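Local coordinates for IPT/TIG domain-containing protein BACOVA_02650 (Bacteroides ovatus, PDB 5E7G) that binds polysaccharide at the cell surface and probably captures xyloglucan before its transport into the periplasm for degradation, at residues 38-43 with 83-88; 48-53 with 62-67; 297-302 with 331-336; 372-377 with 431-436. All coordinates share one frame; numbering follows the deposited sequence.

Contact 1: 38-43 with 83-88; sequences GGTQKV and IRIETE. With SO4 (sulfate ion), chain G.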
# COMPACT_ATOMS: atom_id res chain seq x y z
N GLY A 38 -9.38 -55.78 -30.54
CA GLY A 38 -8.58 -55.81 -31.76
C GLY A 38 -9.15 -54.92 -32.85
O GLY A 38 -8.40 -54.35 -33.63
N GLY A 39 -10.47 -54.80 -32.88
CA GLY A 39 -11.15 -54.06 -33.93
C GLY A 39 -11.89 -52.82 -33.48
O GLY A 39 -12.97 -52.53 -33.99
N THR A 40 -11.32 -52.06 -32.54
CA THR A 40 -11.89 -50.77 -32.18
C THR A 40 -11.93 -49.86 -33.41
O THR A 40 -10.95 -49.76 -34.15
CB THR A 40 -11.11 -50.06 -31.06
OG1 THR A 40 -9.80 -49.74 -31.52
CG2 THR A 40 -11.01 -50.94 -29.83
N GLN A 41 -13.07 -49.21 -33.62
CA GLN A 41 -13.25 -48.27 -34.72
C GLN A 41 -13.21 -46.84 -34.19
O GLN A 41 -12.66 -45.95 -34.84
CB GLN A 41 -14.58 -48.54 -35.43
CG GLN A 41 -14.73 -49.94 -36.03
CD GLN A 41 -13.97 -50.09 -37.33
OE1 GLN A 41 -12.74 -50.08 -37.36
NE2 GLN A 41 -14.71 -50.23 -38.43
N LYS A 42 -13.79 -46.65 -33.01
CA LYS A 42 -13.94 -45.33 -32.41
C LYS A 42 -13.53 -45.34 -30.94
O LYS A 42 -13.75 -46.33 -30.24
CB LYS A 42 -15.39 -44.84 -32.54
CG LYS A 42 -15.89 -44.69 -33.96
CD LYS A 42 -15.24 -43.51 -34.68
CE LYS A 42 -15.75 -43.37 -36.11
NZ LYS A 42 -17.24 -43.20 -36.18
N VAL A 43 -12.93 -44.24 -30.49
CA VAL A 43 -12.67 -44.03 -29.07
C VAL A 43 -13.22 -42.69 -28.62
O VAL A 43 -13.13 -41.69 -29.35
CB VAL A 43 -11.17 -44.09 -28.75
CG1 VAL A 43 -10.94 -43.89 -27.25
CG2 VAL A 43 -10.59 -45.41 -29.21
N ILE A 83 -14.11 -43.41 -20.45
CA ILE A 83 -13.60 -43.70 -21.77
C ILE A 83 -14.53 -44.74 -22.40
O ILE A 83 -14.90 -45.72 -21.75
CB ILE A 83 -12.14 -44.19 -21.73
CG1 ILE A 83 -11.62 -44.44 -23.14
CG2 ILE A 83 -11.98 -45.43 -20.87
CD1 ILE A 83 -10.11 -44.61 -23.21
N ARG A 84 -14.93 -44.50 -23.64
CA ARG A 84 -15.85 -45.38 -24.35
C ARG A 84 -15.18 -45.93 -25.60
O ARG A 84 -14.61 -45.18 -26.39
CB ARG A 84 -17.15 -44.63 -24.71
CG ARG A 84 -18.12 -45.41 -25.60
CD ARG A 84 -19.26 -44.51 -26.05
NE ARG A 84 -20.30 -45.23 -26.79
CZ ARG A 84 -21.40 -45.74 -26.24
NH1 ARG A 84 -21.61 -45.65 -24.93
NH2 ARG A 84 -22.28 -46.36 -27.01
N ILE A 85 -15.24 -47.25 -25.76
CA ILE A 85 -14.66 -47.91 -26.93
C ILE A 85 -15.75 -48.61 -27.73
O ILE A 85 -16.60 -49.31 -27.18
CB ILE A 85 -13.57 -48.92 -26.51
CG1 ILE A 85 -12.34 -48.15 -26.02
CG2 ILE A 85 -13.18 -49.82 -27.67
CD1 ILE A 85 -11.25 -49.03 -25.43
N GLU A 86 -15.70 -48.40 -29.05
CA GLU A 86 -16.60 -49.07 -29.98
C GLU A 86 -15.81 -49.96 -30.94
O GLU A 86 -14.91 -49.49 -31.64
CB GLU A 86 -17.42 -48.05 -30.78
CG GLU A 86 -18.49 -47.32 -29.97
CD GLU A 86 -19.20 -46.24 -30.78
OE1 GLU A 86 -18.82 -46.03 -31.96
OE2 GLU A 86 -20.13 -45.61 -30.24
N THR A 87 -16.15 -51.24 -30.95
CA THR A 87 -15.52 -52.17 -31.87
C THR A 87 -16.41 -52.30 -33.09
O THR A 87 -17.32 -51.49 -33.28
CB THR A 87 -15.28 -53.56 -31.24
OG1 THR A 87 -16.53 -54.16 -30.91
CG2 THR A 87 -14.43 -53.43 -29.99
N GLU A 88 -16.12 -53.29 -33.92
CA GLU A 88 -16.94 -53.55 -35.10
C GLU A 88 -18.38 -53.82 -34.68
O GLU A 88 -19.31 -53.46 -35.40
CB GLU A 88 -16.38 -54.74 -35.89
CG GLU A 88 -17.20 -55.10 -37.14
CD GLU A 88 -17.30 -53.95 -38.12
OE1 GLU A 88 -16.26 -53.31 -38.40
OE2 GLU A 88 -18.43 -53.68 -38.61
S SO4 G . -10.12 -59.52 -31.28
O1 SO4 G . -11.26 -60.28 -30.78
O2 SO4 G . -9.75 -58.55 -30.26
O3 SO4 G . -8.97 -60.38 -31.50
O4 SO4 G . -10.49 -58.84 -32.53

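Contact 2: 48-53 with 62-67; sequences QEVSFN and IILTVP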
# COMPACT_ATOMS: atom_id res chain seq x y z
N GLN A 48 -16.51 -37.22 -25.82
CA GLN A 48 -15.90 -36.54 -26.96
C GLN A 48 -15.04 -37.48 -27.80
O GLN A 48 -14.26 -38.26 -27.27
CB GLN A 48 -15.02 -35.38 -26.49
CG GLN A 48 -15.76 -34.24 -25.82
CD GLN A 48 -14.82 -33.38 -25.00
OE1 GLN A 48 -13.95 -32.70 -25.54
NE2 GLN A 48 -14.98 -33.42 -23.69
N GLU A 49 -15.19 -37.38 -29.11
CA GLU A 49 -14.41 -38.20 -30.01
C GLU A 49 -12.91 -37.94 -29.80
O GLU A 49 -12.49 -36.80 -29.67
CB GLU A 49 -14.80 -37.91 -31.46
CG GLU A 49 -14.49 -39.04 -32.42
CD GLU A 49 -15.02 -38.78 -33.80
OE1 GLU A 49 -15.11 -37.58 -34.19
OE2 GLU A 49 -15.36 -39.76 -34.50
N VAL A 50 -12.13 -39.02 -29.75
CA VAL A 50 -10.69 -38.93 -29.54
C VAL A 50 -9.97 -39.72 -30.62
O VAL A 50 -10.34 -40.86 -30.92
CB VAL A 50 -10.29 -39.46 -28.15
CG1 VAL A 50 -8.79 -39.62 -28.04
CG2 VAL A 50 -10.80 -38.52 -27.07
N SER A 51 -8.94 -39.12 -31.21
CA SER A 51 -8.17 -39.83 -32.22
C SER A 51 -7.26 -40.87 -31.57
O SER A 51 -6.77 -40.67 -30.46
CB SER A 51 -7.32 -38.86 -33.04
OG SER A 51 -6.14 -38.51 -32.35
N PHE A 52 -7.07 -41.99 -32.26
CA PHE A 52 -6.17 -43.04 -31.82
C PHE A 52 -5.51 -43.66 -33.03
O PHE A 52 -6.03 -43.56 -34.14
CB PHE A 52 -6.92 -44.10 -31.02
CG PHE A 52 -7.85 -44.94 -31.86
CD1 PHE A 52 -9.13 -44.49 -32.16
CD2 PHE A 52 -7.45 -46.17 -32.34
CE1 PHE A 52 -9.99 -45.26 -32.92
CE2 PHE A 52 -8.31 -46.94 -33.10
CZ PHE A 52 -9.58 -46.48 -33.39
N ASN A 53 -4.37 -44.31 -32.81
CA ASN A 53 -3.62 -44.94 -33.89
C ASN A 53 -3.84 -46.44 -33.93
O ASN A 53 -3.66 -47.14 -32.93
CB ASN A 53 -2.13 -44.63 -33.74
CG ASN A 53 -1.35 -44.85 -35.03
OD1 ASN A 53 -1.51 -45.87 -35.70
ND2 ASN A 53 -0.51 -43.88 -35.38
N ILE A 62 -5.25 -51.01 -25.88
CA ILE A 62 -5.30 -49.77 -26.66
C ILE A 62 -4.36 -48.76 -26.03
O ILE A 62 -4.46 -48.49 -24.83
CB ILE A 62 -6.72 -49.14 -26.71
CG1 ILE A 62 -7.75 -50.13 -27.25
CG2 ILE A 62 -6.72 -47.85 -27.56
CD1 ILE A 62 -7.52 -50.54 -28.68
N ILE A 63 -3.45 -48.20 -26.83
CA ILE A 63 -2.61 -47.10 -26.38
C ILE A 63 -2.99 -45.82 -27.10
O ILE A 63 -2.98 -45.75 -28.33
CB ILE A 63 -1.11 -47.37 -26.61
CG1 ILE A 63 -0.71 -48.75 -26.08
CG2 ILE A 63 -0.27 -46.27 -25.94
CD1 ILE A 63 0.73 -49.15 -26.42
N LEU A 64 -3.31 -44.79 -26.32
CA LEU A 64 -3.65 -43.49 -26.87
C LEU A 64 -3.21 -42.43 -25.86
O LEU A 64 -2.75 -42.77 -24.77
CB LEU A 64 -5.15 -43.37 -27.15
CG LEU A 64 -6.10 -43.37 -25.95
CD1 LEU A 64 -7.45 -42.78 -26.34
CD2 LEU A 64 -6.29 -44.78 -25.38
N THR A 65 -3.36 -41.17 -26.24
CA THR A 65 -3.05 -40.06 -25.34
C THR A 65 -4.29 -39.19 -25.15
O THR A 65 -4.97 -38.81 -26.11
CB THR A 65 -1.87 -39.20 -25.87
OG1 THR A 65 -2.27 -38.50 -27.05
CG2 THR A 65 -0.66 -40.08 -26.20
N VAL A 66 -4.59 -38.90 -23.89
CA VAL A 66 -5.71 -38.03 -23.55
C VAL A 66 -5.44 -36.64 -24.13
O VAL A 66 -4.45 -36.01 -23.77
CB VAL A 66 -5.90 -37.93 -22.03
CG1 VAL A 66 -7.12 -37.05 -21.70
CG2 VAL A 66 -6.05 -39.31 -21.41
N PRO A 67 -6.31 -36.16 -25.04
CA PRO A 67 -6.08 -34.85 -25.65
C PRO A 67 -5.94 -33.71 -24.64
O PRO A 67 -6.63 -33.69 -23.62
CB PRO A 67 -7.34 -34.64 -26.51
CG PRO A 67 -7.82 -36.00 -26.81
CD PRO A 67 -7.51 -36.82 -25.59

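Contact 3: 297-302 with 331-336; sequences WGDCSF and WWKQSY. With BGC (beta-D-glucopyranose), chain B; BGC (beta-D-glucopyranose), chain C; BGC (beta-D-glucopyranose), chain D.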
# COMPACT_ATOMS: atom_id res chain seq x y z
N TRP A 297 19.21 40.86 11.90
CA TRP A 297 18.99 42.02 11.04
C TRP A 297 18.38 41.61 9.71
O TRP A 297 18.33 40.42 9.38
CB TRP A 297 20.32 42.75 10.80
CG TRP A 297 21.35 41.93 10.06
CD1 TRP A 297 22.31 41.11 10.60
CD2 TRP A 297 21.53 41.85 8.64
NE1 TRP A 297 23.07 40.53 9.61
CE2 TRP A 297 22.61 40.97 8.40
CE3 TRP A 297 20.89 42.44 7.54
CZ2 TRP A 297 23.05 40.66 7.12
CZ3 TRP A 297 21.33 42.13 6.27
CH2 TRP A 297 22.39 41.25 6.07
N GLY A 298 17.93 42.60 8.95
CA GLY A 298 17.39 42.37 7.62
C GLY A 298 16.07 43.08 7.39
O GLY A 298 15.32 43.35 8.33
N ASP A 299 15.79 43.39 6.12
CA ASP A 299 14.54 44.01 5.73
C ASP A 299 13.46 42.94 5.55
O ASP A 299 13.39 42.28 4.51
CB ASP A 299 14.72 44.82 4.44
CG ASP A 299 13.46 45.58 4.04
OD1 ASP A 299 12.61 45.83 4.92
OD2 ASP A 299 13.33 45.92 2.85
N CYS A 300 12.65 42.76 6.59
CA CYS A 300 11.56 41.78 6.57
C CYS A 300 10.51 42.18 7.60
O CYS A 300 10.53 43.31 8.11
CB CYS A 300 12.10 40.37 6.86
SG CYS A 300 12.88 40.19 8.47
N SER A 301 9.60 41.27 7.92
CA SER A 301 8.62 41.50 8.97
C SER A 301 8.44 40.26 9.84
O SER A 301 8.83 39.16 9.45
CB SER A 301 7.28 41.92 8.36
OG SER A 301 6.83 40.96 7.43
N PHE A 302 7.88 40.47 11.02
CA PHE A 302 7.58 39.39 11.95
C PHE A 302 6.16 39.55 12.52
O PHE A 302 5.82 40.59 13.10
CB PHE A 302 8.61 39.32 13.07
CG PHE A 302 9.98 38.91 12.59
CD1 PHE A 302 10.27 37.58 12.36
CD2 PHE A 302 10.96 39.86 12.36
CE1 PHE A 302 11.52 37.20 11.92
CE2 PHE A 302 12.21 39.48 11.92
CZ PHE A 302 12.49 38.16 11.69
N TRP A 331 18.94 42.23 -4.53
CA TRP A 331 19.00 42.42 -3.09
C TRP A 331 17.77 43.17 -2.58
O TRP A 331 17.76 44.40 -2.50
CB TRP A 331 20.26 43.18 -2.69
CG TRP A 331 20.38 43.37 -1.21
CD1 TRP A 331 20.09 44.50 -0.50
CD2 TRP A 331 20.80 42.39 -0.25
NE1 TRP A 331 20.32 44.29 0.84
CE2 TRP A 331 20.75 43.00 1.02
CE3 TRP A 331 21.22 41.06 -0.35
CZ2 TRP A 331 21.10 42.32 2.19
CZ3 TRP A 331 21.57 40.39 0.81
CH2 TRP A 331 21.51 41.02 2.06
N TRP A 332 16.74 42.41 -2.23
CA TRP A 332 15.45 42.98 -1.85
C TRP A 332 15.21 42.83 -0.35
O TRP A 332 15.68 43.65 0.44
CB TRP A 332 14.33 42.32 -2.67
CG TRP A 332 12.96 42.83 -2.35
CD1 TRP A 332 12.56 44.13 -2.31
CD2 TRP A 332 11.80 42.04 -2.05
NE1 TRP A 332 11.22 44.21 -1.99
CE2 TRP A 332 10.73 42.94 -1.83
CE3 TRP A 332 11.56 40.67 -1.95
CZ2 TRP A 332 9.45 42.50 -1.51
CZ3 TRP A 332 10.29 40.24 -1.63
CH2 TRP A 332 9.25 41.15 -1.41
N LYS A 333 14.52 41.76 0.04
CA LYS A 333 14.18 41.54 1.44
C LYS A 333 14.77 40.22 1.94
O LYS A 333 14.90 39.26 1.17
CB LYS A 333 12.65 41.55 1.63
CG LYS A 333 12.05 42.94 1.51
CD LYS A 333 10.57 42.96 1.82
CE LYS A 333 10.05 44.39 1.90
NZ LYS A 333 8.58 44.46 2.13
N GLN A 334 15.12 40.19 3.21
CA GLN A 334 15.82 39.04 3.76
C GLN A 334 15.83 39.04 5.28
O GLN A 334 15.54 40.06 5.91
CB GLN A 334 17.26 39.00 3.23
CG GLN A 334 18.16 40.16 3.71
CD GLN A 334 17.76 41.50 3.12
OE1 GLN A 334 17.56 42.48 3.84
NE2 GLN A 334 17.65 41.56 1.79
N SER A 335 16.16 37.89 5.85
CA SER A 335 16.35 37.75 7.29
C SER A 335 17.65 37.01 7.60
O SER A 335 17.83 35.87 7.18
CB SER A 335 15.19 37.00 7.93
OG SER A 335 15.49 36.64 9.27
N TYR A 336 18.54 37.68 8.33
CA TYR A 336 19.79 37.10 8.79
C TYR A 336 19.61 36.75 10.26
O TYR A 336 19.48 37.65 11.09
CB TYR A 336 20.97 38.07 8.59
CG TYR A 336 22.34 37.52 8.94
CD1 TYR A 336 22.65 37.17 10.24
CD2 TYR A 336 23.32 37.37 7.96
CE1 TYR A 336 23.89 36.67 10.57
CE2 TYR A 336 24.58 36.87 8.28
CZ TYR A 336 24.85 36.52 9.59
OH TYR A 336 26.08 36.02 9.95
C2 BGC B . 23.22 45.97 10.26
C3 BGC B . 23.54 45.17 9.05
C4 BGC B . 24.85 44.51 9.14
C5 BGC B . 24.98 43.72 10.40
C6 BGC B . 26.42 43.32 10.60
C1 BGC B . 23.26 45.12 11.55
O2 BGC B . 21.90 46.51 10.13
O3 BGC B . 23.53 46.06 7.88
O4 BGC B . 25.03 43.56 8.02
O5 BGC B . 24.62 44.42 11.64
O6 BGC B . 26.79 42.31 9.68
C2 BGC C . 24.71 44.56 0.05
C3 BGC C . 24.41 43.65 -1.09
C4 BGC C . 25.18 42.41 -1.06
C5 BGC C . 25.21 41.79 0.29
C6 BGC C . 26.23 40.69 0.33
C1 BGC C . 24.60 43.88 1.43
O2 BGC C . 23.80 45.66 0.03
O3 BGC C . 24.68 44.30 -2.39
O4 BGC C . 24.53 41.44 -1.96
O5 BGC C . 25.54 42.69 1.41
O6 BGC C . 25.51 39.49 0.13
C2 BGC D . 25.74 43.09 5.72
C3 BGC D . 25.74 43.47 4.28
C4 BGC D . 24.56 44.22 3.84
C5 BGC D . 24.26 45.32 4.78
C6 BGC D . 23.01 46.06 4.34
C1 BGC D . 25.26 44.15 6.73
O2 BGC D . 27.08 42.75 6.05
O3 BGC D . 25.79 42.25 3.47
O4 BGC D . 24.85 44.79 2.51
O5 BGC D . 24.05 44.89 6.17
O6 BGC D . 23.44 47.11 3.52

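Contact 4: 372-377 with 431-436; sequences VFQIAM and GVYATN. With XYS (alpha-D-xylopyranose), chain E.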
# COMPACT_ATOMS: atom_id res chain seq x y z
N VAL A 372 12.57 34.50 -6.16
CA VAL A 372 13.10 33.25 -5.65
C VAL A 372 13.74 33.48 -4.29
O VAL A 372 14.00 34.62 -3.90
CB VAL A 372 14.15 32.64 -6.61
CG1 VAL A 372 13.50 32.23 -7.94
CG2 VAL A 372 15.30 33.62 -6.84
N PHE A 373 14.01 32.39 -3.58
CA PHE A 373 14.62 32.45 -2.26
C PHE A 373 15.98 31.78 -2.23
O PHE A 373 16.21 30.79 -2.92
CB PHE A 373 13.72 31.80 -1.22
CG PHE A 373 12.44 32.54 -0.97
CD1 PHE A 373 12.40 33.58 -0.05
CD2 PHE A 373 11.29 32.21 -1.66
CE1 PHE A 373 11.22 34.26 0.17
CE2 PHE A 373 10.12 32.90 -1.43
CZ PHE A 373 10.09 33.93 -0.51
N GLN A 374 16.87 32.34 -1.41
CA GLN A 374 18.14 31.71 -1.09
C GLN A 374 18.18 31.35 0.39
O GLN A 374 17.83 32.17 1.24
CB GLN A 374 19.31 32.64 -1.43
CG GLN A 374 20.68 32.10 -1.01
CD GLN A 374 21.80 33.09 -1.23
OE1 GLN A 374 21.59 34.31 -1.22
NE2 GLN A 374 23.01 32.58 -1.44
N ILE A 375 18.60 30.13 0.69
CA ILE A 375 18.80 29.69 2.07
C ILE A 375 20.27 29.34 2.28
O ILE A 375 20.81 28.47 1.59
CB ILE A 375 17.93 28.48 2.43
CG1 ILE A 375 16.44 28.88 2.42
CG2 ILE A 375 18.34 27.91 3.80
CD1 ILE A 375 15.49 27.71 2.56
N ALA A 376 20.91 30.03 3.23
CA ALA A 376 22.34 29.88 3.48
C ALA A 376 22.62 29.62 4.96
O ALA A 376 21.92 30.14 5.83
CB ALA A 376 23.08 31.12 3.01
N MET A 377 23.65 28.82 5.23
CA MET A 377 24.09 28.53 6.59
C MET A 377 25.60 28.75 6.78
O MET A 377 26.39 28.47 5.88
CB MET A 377 23.74 27.09 6.96
CG MET A 377 22.26 26.84 7.17
SD MET A 377 21.90 25.10 7.46
CE MET A 377 20.10 25.19 7.65
N GLY A 431 20.28 32.14 7.02
CA GLY A 431 19.84 33.30 6.28
C GLY A 431 18.84 32.93 5.21
O GLY A 431 19.01 31.94 4.51
N VAL A 432 17.80 33.74 5.09
CA VAL A 432 16.79 33.58 4.06
C VAL A 432 16.74 34.88 3.27
O VAL A 432 16.51 35.95 3.83
CB VAL A 432 15.41 33.25 4.67
CG1 VAL A 432 14.35 33.16 3.58
CG2 VAL A 432 15.50 31.93 5.45
N TYR A 433 16.97 34.79 1.96
CA TYR A 433 17.11 35.98 1.12
C TYR A 433 16.15 35.89 -0.05
O TYR A 433 16.17 34.91 -0.79
CB TYR A 433 18.55 36.13 0.61
CG TYR A 433 19.60 36.08 1.70
CD1 TYR A 433 20.07 34.86 2.18
CD2 TYR A 433 20.12 37.24 2.25
CE1 TYR A 433 21.03 34.80 3.18
CE2 TYR A 433 21.08 37.19 3.26
CZ TYR A 433 21.53 35.97 3.71
OH TYR A 433 22.48 35.91 4.71
N ALA A 434 15.32 36.92 -0.20
CA ALA A 434 14.38 37.01 -1.32
C ALA A 434 14.91 37.97 -2.39
O ALA A 434 15.32 39.09 -2.09
CB ALA A 434 13.02 37.46 -0.83
N THR A 435 14.87 37.53 -3.64
CA THR A 435 15.32 38.33 -4.77
C THR A 435 14.42 38.09 -5.97
O THR A 435 13.62 37.15 -5.95
CB THR A 435 16.77 38.00 -5.16
OG1 THR A 435 16.83 36.65 -5.63
CG2 THR A 435 17.71 38.18 -3.97
N ASN A 436 14.56 38.92 -7.00
CA ASN A 436 13.79 38.76 -8.24
C ASN A 436 14.68 38.88 -9.49
O ASN A 436 14.85 39.97 -10.04
CB ASN A 436 12.66 39.80 -8.30
CG ASN A 436 11.70 39.56 -9.45
OD1 ASN A 436 11.63 38.46 -10.00
ND2 ASN A 436 10.96 40.59 -9.82
C1 XYS E . 25.90 38.42 1.00
C2 XYS E . 26.68 37.41 0.20
C3 XYS E . 25.84 36.89 -0.92
C4 XYS E . 24.45 36.50 -0.50
C5 XYS E . 23.78 37.38 0.56
O2 XYS E . 27.87 38.03 -0.33
O3 XYS E . 26.48 35.72 -1.50
O4 XYS E . 23.62 36.51 -1.68
O5 XYS E . 24.70 37.83 1.62

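Contact 1: 38-43 with 83-88
The carbonyl oxygen Glu86 O takes two backbone donors from the facing strand. Gln41 N reaches Glu86 O at 2.7 Å, nearly in line with the C=O bond, and Lys42 N makes a second, weak bond to the same Glu86 O at 3.3 Å. One residue thus faces two, the definition of a classic beta bulge, here at the start of strand 42-45 where it joins strand 82-86 in the four-stranded antiparallel sheet of the first IPT/TIG repeat. Past the bulge the pairing is regular: Glu86 N returns a bond to Lys42 O (3.1 Å, 175° at the hydrogen), and Val43 stands opposite Ile85 as a non-hydrogen-bonded pair.

On the buried face Val43 holds CG1 anti to its backbone N (chi1 -179°), which brings that methyl to CD1 of Ile83 at 4.2 Å; Val32 of strand 29-35, in the opposing sheet, packs against both Ile83 and Ile85.

The other face is polar. The extended Glu86 brings OE1 across to CB of Lys42 (3.7 Å), with Tyr44 OH as the hydrogen-bond partner of that oxygen. Its second oxygen, Glu86 OE2, lies in the guanidinium plane of Arg84 and accepts a weak bond from Arg84 NE at 3.5 Å, part of a salt bridge.

Contact 2: 48-53 with 62-67
This is an apolar contact between the two sheets of the first IPT/TIG repeat, an immunoglobulin-like beta sandwich: strand 48-50, at the margin of one sheet, meets strand 61-65, at the margin of the other, and the loop just beyond it. Val50 does most of the touching. With CG1 anti to the backbone N (chi1 169°) and CG2 beside it, both branches face the other segment. CG1 of Val50 meets CD1 of Leu64 at 3.8 Å, the two side chains crossing at about a right angle, and also reaches the proline ring; CG2 of Val50 meets the proline alone, 3.9 Å from CG of Pro67. Both methyls thus pack against CG and CD of that ring. Farther along, Phe52 contributes its CB, 4.3 Å from CB of Leu64, whereas its ring turns away to pack on Thr40 and Val43. Cutting Val50 back to an alanine is likely to open a gap between the sheets, with Leu64 CD1 and the Pro67 ring both losing their methyl partners. No hydrogen bond joins the segments; the sheets are held here by shape and by exclusion of water from Val50 and Leu64.

Contact 3: 297-302 with 331-336
The indole of Trp297 has sugar on one face and protein on the other. Over the first lie O4 of the chain B glucose, 3.6 Å from Trp297 CE2, and the chain D glucose; against the opposite face Tyr336 places its CB, 3.3 Å from Trp297 CE2, while its ring forms an offset stack with the five-membered ring, planes 22° apart. At the indole edge, CZ3 of Trp297 meets CZ2 of Trp331 at 4.1 Å. Trp331 receives the chain C glucose on one face and has NE2 of Gln334 over the other, so the two indoles form a platform for the glucan backbone in the xyloglucan-binding domain. A leucine in place of Trp297 would probably deprive two glucoses of their flat stacking surface and take from Tyr336 the indole stacked on it.

Behind the platform, Tyr336 N binds Trp297 O at 2.9 Å, one arm of an antiparallel pair. Gln334 bends at chi2 (-69°), bringing OE1 to accept from Asp299 N at 3.0 Å, with that donor tilted out of the amide's carbonyl plane. The platform offers sugar C-H groups broad aromatic faces, a chemistry suited to a neutral glucan, with the backbone and Gln334 bonds set behind the rings.

Contact 4: 372-377 with 431-436
CB of Ala434 sits 3.8 Å from CE1 of Phe373, and CG1 of Val432 reaches CD1 of the same ring at 4.1 Å, making an apolar cluster on one face of two antiparallel strands, 372-377 and 431-436, in the five-stranded sheet of the xyloglucan-binding domain. Ile375 extends this face beside Val432, and Ile321 of strand 318-322, in the domain's other sheet, closes over Phe373, Val432 and Ala434. Six backbone hydrogen bonds in three reciprocal pairs join the strands; the shortest runs from Gln374 N to Tyr433 O at 2.7 Å, and both it and its partner, Tyr433 N to Gln374 O, lie in the carbonyl plane.

The opposite face looks to the glycan. There a CB on Gly431 would clash with Tyr433 OH, which is hydrogen-bonded to His429. Leaning back beside its own backbone N (chi1 -52°), Tyr433 sets the ring edge near Gln374 O and turns one face to the xylose, whose C5 is 3.8 Å from Tyr433 CE2. Gln374 starts anti to its N and runs out extended (chi1 175°, chi2 -174°), carrying its amide to the sugar, where xylose O4 donates a hydrogen bond to Gln374 OE1 at 3.0 Å.

How the contacts relate
The four contacts fall into two pairs at opposite ends of an elongated chain. Contacts 1 and 2 belong to the first IPT/TIG repeat, their centres 11 Å apart: Val43 O lies 2.9 Å from Val50 N, a probable hydrogen bond between neighbouring strands, and contact 2 is nested within the loop that contact 1 closes. Contacts 3 and 4, with centres 10 Å apart, share the glycan-binding sheet, where Lys333 O approaches Ala434 N at 2.7 Å. Contact 3 brings tryptophans to the glucose backbone and contact 4 brings Gln374 and Tyr433 to a xylose branch. About 101 Å separates the centres of contacts 1 and 3, so the first pair is remote from the glycan.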